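Local coordinates for phosphogluconate dehydrogenase NAD-binding putative C-terminal domain-containing protein (Sinorhizobium meliloti, PDB 4EZB) that is of unknown function but is probably an oxidoreductase with a Rossmann-type nucleotide-binding domain, at residues A[51-59]-A[71-82]. Numbering follows the deposited sequence.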
loop_
_atom_site.group_PDB
_atom_site.type_symbol
_atom_site.label_atom_id
_atom_site.label_comp_id
_atom_site.label_asym_id
_atom_site.label_seq_id
_atom_site.Cartn_x
_atom_site.Cartn_y
_atom_site.Cartn_z
ATOM N N LEU A 51 -14.712 -39.617 -15.497
ATOM C CA LEU A 51 -13.819 -39.206 -14.427
ATOM C C LEU A 51 -13.032 -40.395 -13.896
ATOM O O LEU A 51 -13.502 -41.528 -13.956
ATOM C CB LEU A 51 -14.612 -38.527 -13.299
ATOM C CG LEU A 51 -15.406 -37.245 -13.634
ATOM C CD1 LEU A 51 -16.169 -36.693 -12.439
ATOM C CD2 LEU A 51 -14.493 -36.154 -14.192
ATOM N N ALA A 52 -11.824 -40.130 -13.401
ATOM C CA ALA A 52 -10.993 -41.109 -12.675
ATOM C C ALA A 52 -10.156 -40.351 -11.662
ATOM O O ALA A 52 -10.038 -39.124 -11.744
ATOM C CB ALA A 52 -10.098 -41.903 -13.619
ATOM N N ALA A 53 -9.598 -41.063 -10.689
ATOM C CA ALA A 53 -8.708 -40.428 -9.730
ATOM C C ALA A 53 -7.636 -41.394 -9.230
ATOM O O ALA A 53 -7.944 -42.536 -8.853
ATOM C CB ALA A 53 -9.491 -39.857 -8.568
ATOM N N TYR A 54 -6.376 -40.950 -9.254
ATOM C CA TYR A 54 -5.332 -41.667 -8.535
ATOM C C TYR A 54 -5.071 -40.987 -7.187
ATOM O O TYR A 54 -4.942 -39.752 -7.099
ATOM C CB TYR A 54 -4.034 -41.862 -9.332
ATOM C CG TYR A 54 -2.932 -42.442 -8.458
ATOM C CD1 TYR A 54 -2.916 -43.802 -8.113
ATOM C CD2 TYR A 54 -1.940 -41.619 -7.920
ATOM C CE1 TYR A 54 -1.924 -44.319 -7.285
ATOM C CE2 TYR A 54 -0.951 -42.127 -7.092
ATOM C CZ TYR A 54 -0.946 -43.468 -6.784
ATOM O OH TYR A 54 0.047 -43.941 -5.968
ATOM N N ASP A 55 -5.037 -41.806 -6.140
ATOM C CA ASP A 55 -4.713 -41.356 -4.794
ATOM C C ASP A 55 -3.943 -42.501 -4.127
ATOM O O ASP A 55 -4.238 -43.673 -4.363
ATOM C CB ASP A 55 -5.996 -41.017 -4.029
ATOM C CG ASP A 55 -5.753 -40.163 -2.801
ATOM O OD1 ASP A 55 -6.290 -39.039 -2.768
ATOM O OD2 ASP A 55 -5.065 -40.603 -1.851
ATOM N N LEU A 56 -2.930 -42.153 -3.333
ATOM C CA LEU A 56 -2.137 -43.151 -2.605
ATOM C C LEU A 56 -3.004 -43.900 -1.602
ATOM O O LEU A 56 -2.755 -45.073 -1.318
ATOM C CB LEU A 56 -0.967 -42.484 -1.869
ATOM C CG LEU A 56 0.190 -41.862 -2.663
ATOM C CD1 LEU A 56 0.910 -40.807 -1.821
ATOM C CD2 LEU A 56 1.172 -42.912 -3.184
ATOM N N ARG A 57 -4.017 -43.213 -1.069
ATOM C CA ARG A 57 -4.911 -43.796 -0.079
ATOM C C ARG A 57 -5.818 -44.891 -0.651
ATOM O O ARG A 57 -6.391 -45.682 0.111
ATOM C CB ARG A 57 -5.757 -42.719 0.602
ATOM C CG ARG A 57 -4.971 -41.686 1.383
ATOM C CD ARG A 57 -5.895 -40.582 1.862
ATOM N NE ARG A 57 -6.559 -39.894 0.749
ATOM C CZ ARG A 57 -7.475 -38.930 0.893
ATOM N NH1 ARG A 57 -7.842 -38.542 2.114
ATOM N NH2 ARG A 57 -8.019 -38.348 -0.188
ATOM N N PHE A 58 -5.952 -44.944 -1.976
ATOM C CA PHE A 58 -6.675 -46.033 -2.632
ATOM C C PHE A 58 -6.003 -47.398 -2.380
ATOM O O PHE A 58 -6.623 -48.445 -2.580
ATOM C CB PHE A 58 -6.853 -45.772 -4.139
ATOM C CG PHE A 58 -7.994 -44.833 -4.485
ATOM C CD1 PHE A 58 -9.266 -44.993 -3.920
ATOM C CD2 PHE A 58 -7.806 -43.798 -5.404
ATOM C CE1 PHE A 58 -10.314 -44.123 -4.243
ATOM C CE2 PHE A 58 -8.847 -42.928 -5.731
ATOM C CZ PHE A 58 -10.105 -43.094 -5.156
ATOM N N ASN A 59 -4.752 -47.361 -1.905
ATOM C CA ASN A 59 -3.925 -48.551 -1.641
ATOM C C ASN A 59 -3.671 -48.831 -0.155
ATOM O O ASN A 59 -3.031 -49.823 0.196
ATOM C CB ASN A 59 -2.569 -48.402 -2.344
ATOM C CG ASN A 59 -2.694 -48.392 -3.852
ATOM O OD1 ASN A 59 -3.343 -49.259 -4.439
ATOM N ND2 ASN A 59 -2.087 -47.401 -4.486
ATOM N N ALA A 71 -15.533 -42.195 -3.967
ATOM C CA ALA A 71 -15.272 -42.156 -5.397
ATOM C C ALA A 71 -16.488 -42.676 -6.163
ATOM O O ALA A 71 -16.871 -42.111 -7.193
ATOM C CB ALA A 71 -14.028 -42.961 -5.738
ATOM N N ALA A 72 -17.095 -43.742 -5.645
ATOM C CA ALA A 72 -18.295 -44.328 -6.237
ATOM C C ALA A 72 -19.512 -43.398 -6.085
ATOM O O ALA A 72 -20.316 -43.264 -7.004
ATOM C CB ALA A 72 -18.569 -45.697 -5.629
ATOM N N GLU A 73 -19.603 -42.733 -4.933
ATOM C CA GLU A 73 -20.696 -41.814 -4.632
ATOM C C GLU A 73 -20.667 -40.529 -5.485
ATOM O O GLU A 73 -21.729 -39.975 -5.808
ATOM C CB GLU A 73 -20.683 -41.459 -3.150
ATOM C CG GLU A 73 -21.994 -40.886 -2.658
ATOM C CD GLU A 73 -21.799 -39.673 -1.773
ATOM O OE1 GLU A 73 -20.630 -39.282 -1.550
ATOM O OE2 GLU A 73 -22.817 -39.108 -1.310
ATOM N N LEU A 74 -19.462 -40.056 -5.831
ATOM C CA LEU A 74 -19.294 -38.910 -6.745
ATOM C C LEU A 74 -19.167 -39.366 -8.203
ATOM O O LEU A 74 -19.045 -38.550 -9.105
ATOM C CB LEU A 74 -18.111 -38.011 -6.325
ATOM C CG LEU A 74 -18.122 -37.446 -4.887
ATOM C CD1 LEU A 74 -16.796 -36.828 -4.465
ATOM C CD2 LEU A 74 -19.254 -36.465 -4.623
ATOM N N GLY A 75 -19.218 -40.676 -8.423
ATOM C CA GLY A 75 -19.186 -41.248 -9.766
ATOM C C GLY A 75 -17.843 -41.121 -10.451
ATOM O O GLY A 75 -17.785 -40.854 -11.659
ATOM N N VAL A 76 -16.775 -41.317 -9.667
ATOM C CA VAL A 76 -15.377 -41.271 -10.119
ATOM C C VAL A 76 -14.739 -42.665 -10.001
ATOM O O VAL A 76 -14.924 -43.338 -8.995
ATOM C CB VAL A 76 -14.567 -40.275 -9.252
ATOM C CG1 VAL A 76 -13.092 -40.284 -9.632
ATOM C CG2 VAL A 76 -15.133 -38.866 -9.364
ATOM N N GLU A 77 -13.987 -43.096 -11.010
ATOM C CA GLU A 77 -13.297 -44.374 -10.922
ATOM C C GLU A 77 -11.961 -44.267 -10.177
ATOM O O GLU A 77 -11.123 -43.409 -10.493
ATOM C CB GLU A 77 -13.058 -44.990 -12.298
ATOM C CG GLU A 77 -12.767 -46.485 -12.202
ATOM C CD GLU A 77 -11.852 -47.022 -13.295
ATOM O OE1 GLU A 77 -11.955 -46.567 -14.456
ATOM O OE2 GLU A 77 -11.033 -47.924 -12.995
ATOM N N PRO A 78 -11.757 -45.136 -9.174
ATOM C CA PRO A 78 -10.441 -45.226 -8.538
ATOM C C PRO A 78 -9.425 -45.908 -9.451
ATOM O O PRO A 78 -9.757 -46.845 -10.153
ATOM C CB PRO A 78 -10.711 -46.080 -7.290
ATOM C CG PRO A 78 -12.185 -45.953 -7.047
ATOM C CD PRO A 78 -12.779 -45.891 -8.424
ATOM N N LEU A 79 -8.207 -45.397 -9.472
ATOM C CA LEU A 79 -7.132 -46.021 -10.208
ATOM C C LEU A 79 -6.208 -46.594 -9.151
ATOM O O LEU A 79 -5.943 -45.933 -8.152
ATOM C CB LEU A 79 -6.395 -44.977 -11.066
ATOM C CG LEU A 79 -7.193 -44.269 -12.175
ATOM C CD1 LEU A 79 -6.557 -42.949 -12.579
ATOM C CD2 LEU A 79 -7.366 -45.184 -13.383
ATOM N N ASP A 80 -5.742 -47.823 -9.357
ATOM C CA ASP A 80 -4.833 -48.477 -8.404
ATOM C C ASP A 80 -3.414 -47.877 -8.476
ATOM O O ASP A 80 -2.676 -47.861 -7.475
ATOM C CB ASP A 80 -4.797 -49.995 -8.649
ATOM C CG ASP A 80 -4.212 -50.775 -7.467
ATOM O OD1 ASP A 80 -4.876 -50.851 -6.406
ATOM O OD2 ASP A 80 -3.094 -51.323 -7.602
ATOM N N ASP A 81 -3.066 -47.366 -9.662
ATOM C CA ASP A 81 -1.713 -46.921 -9.995
ATOM C C ASP A 81 -1.700 -45.608 -10.799
ATOM O O ASP A 81 -2.689 -45.258 -11.484
ATOM C CB ASP A 81 -0.997 -48.018 -10.792
ATOM C CG ASP A 81 0.488 -47.758 -10.934
ATOM O OD1 ASP A 81 1.151 -47.517 -9.902
ATOM O OD2 ASP A 81 0.997 -47.785 -12.074
ATOM N N VAL A 82 -0.576 -44.894 -10.728
ATOM C CA VAL A 82 -0.391 -43.679 -11.527
ATOM C C VAL A 82 -0.490 -43.955 -13.048
ATOM O O VAL A 82 -0.940 -43.092 -13.814
ATOM C CB VAL A 82 0.886 -42.887 -11.130
ATOM C CG1 VAL A 82 2.168 -43.627 -11.517
ATOM C CG2 VAL A 82 0.852 -41.495 -11.744
#
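Phe58 lies with one ring face over Pro78: Pro78 CB sits 3.6 Å from the centroid of the Phe58 ring and 12° off its normal, which meets the definition of a CH-pi contact. The ring edge is used separately, Phe58 CZ reaching Ala71 CB at 4.0 Å. Without the ring, as with an alanine here, Pro78 is likely to lose its aromatic cover and a gap would probably open between it and Ala71. Tyr54 reaches the other segment because its CG stands anti to the backbone N (chi1 172°); Val82 N then lies over one ring face, offset toward the rim, while Asp80 O meets the edge at 3.6 Å from Tyr54 CE1. That same carbonyl accepts from Asn59, ND2 to Asp80 O being 3.1 Å, with the oxygen in the amide plane. The backbones pair in parallel beside these contacts: Ala53 N donates to Glu77 O (2.8 Å) and Ala53 O accepts from Leu79 N (2.9 Å). Val76 CG1 packs on Ala53 CB at 3.8 Å, and Leu79 CD1 on Ala52 CB. Strands 50-54 and 77-79 with helix 64-73 form a beta-alpha-beta unit; strand 77-79 is an edge strand of the sheet within this chain, strand 26-30 flanks 50-54 on its other side, and helix 34-44 packs against Leu51 and Val76.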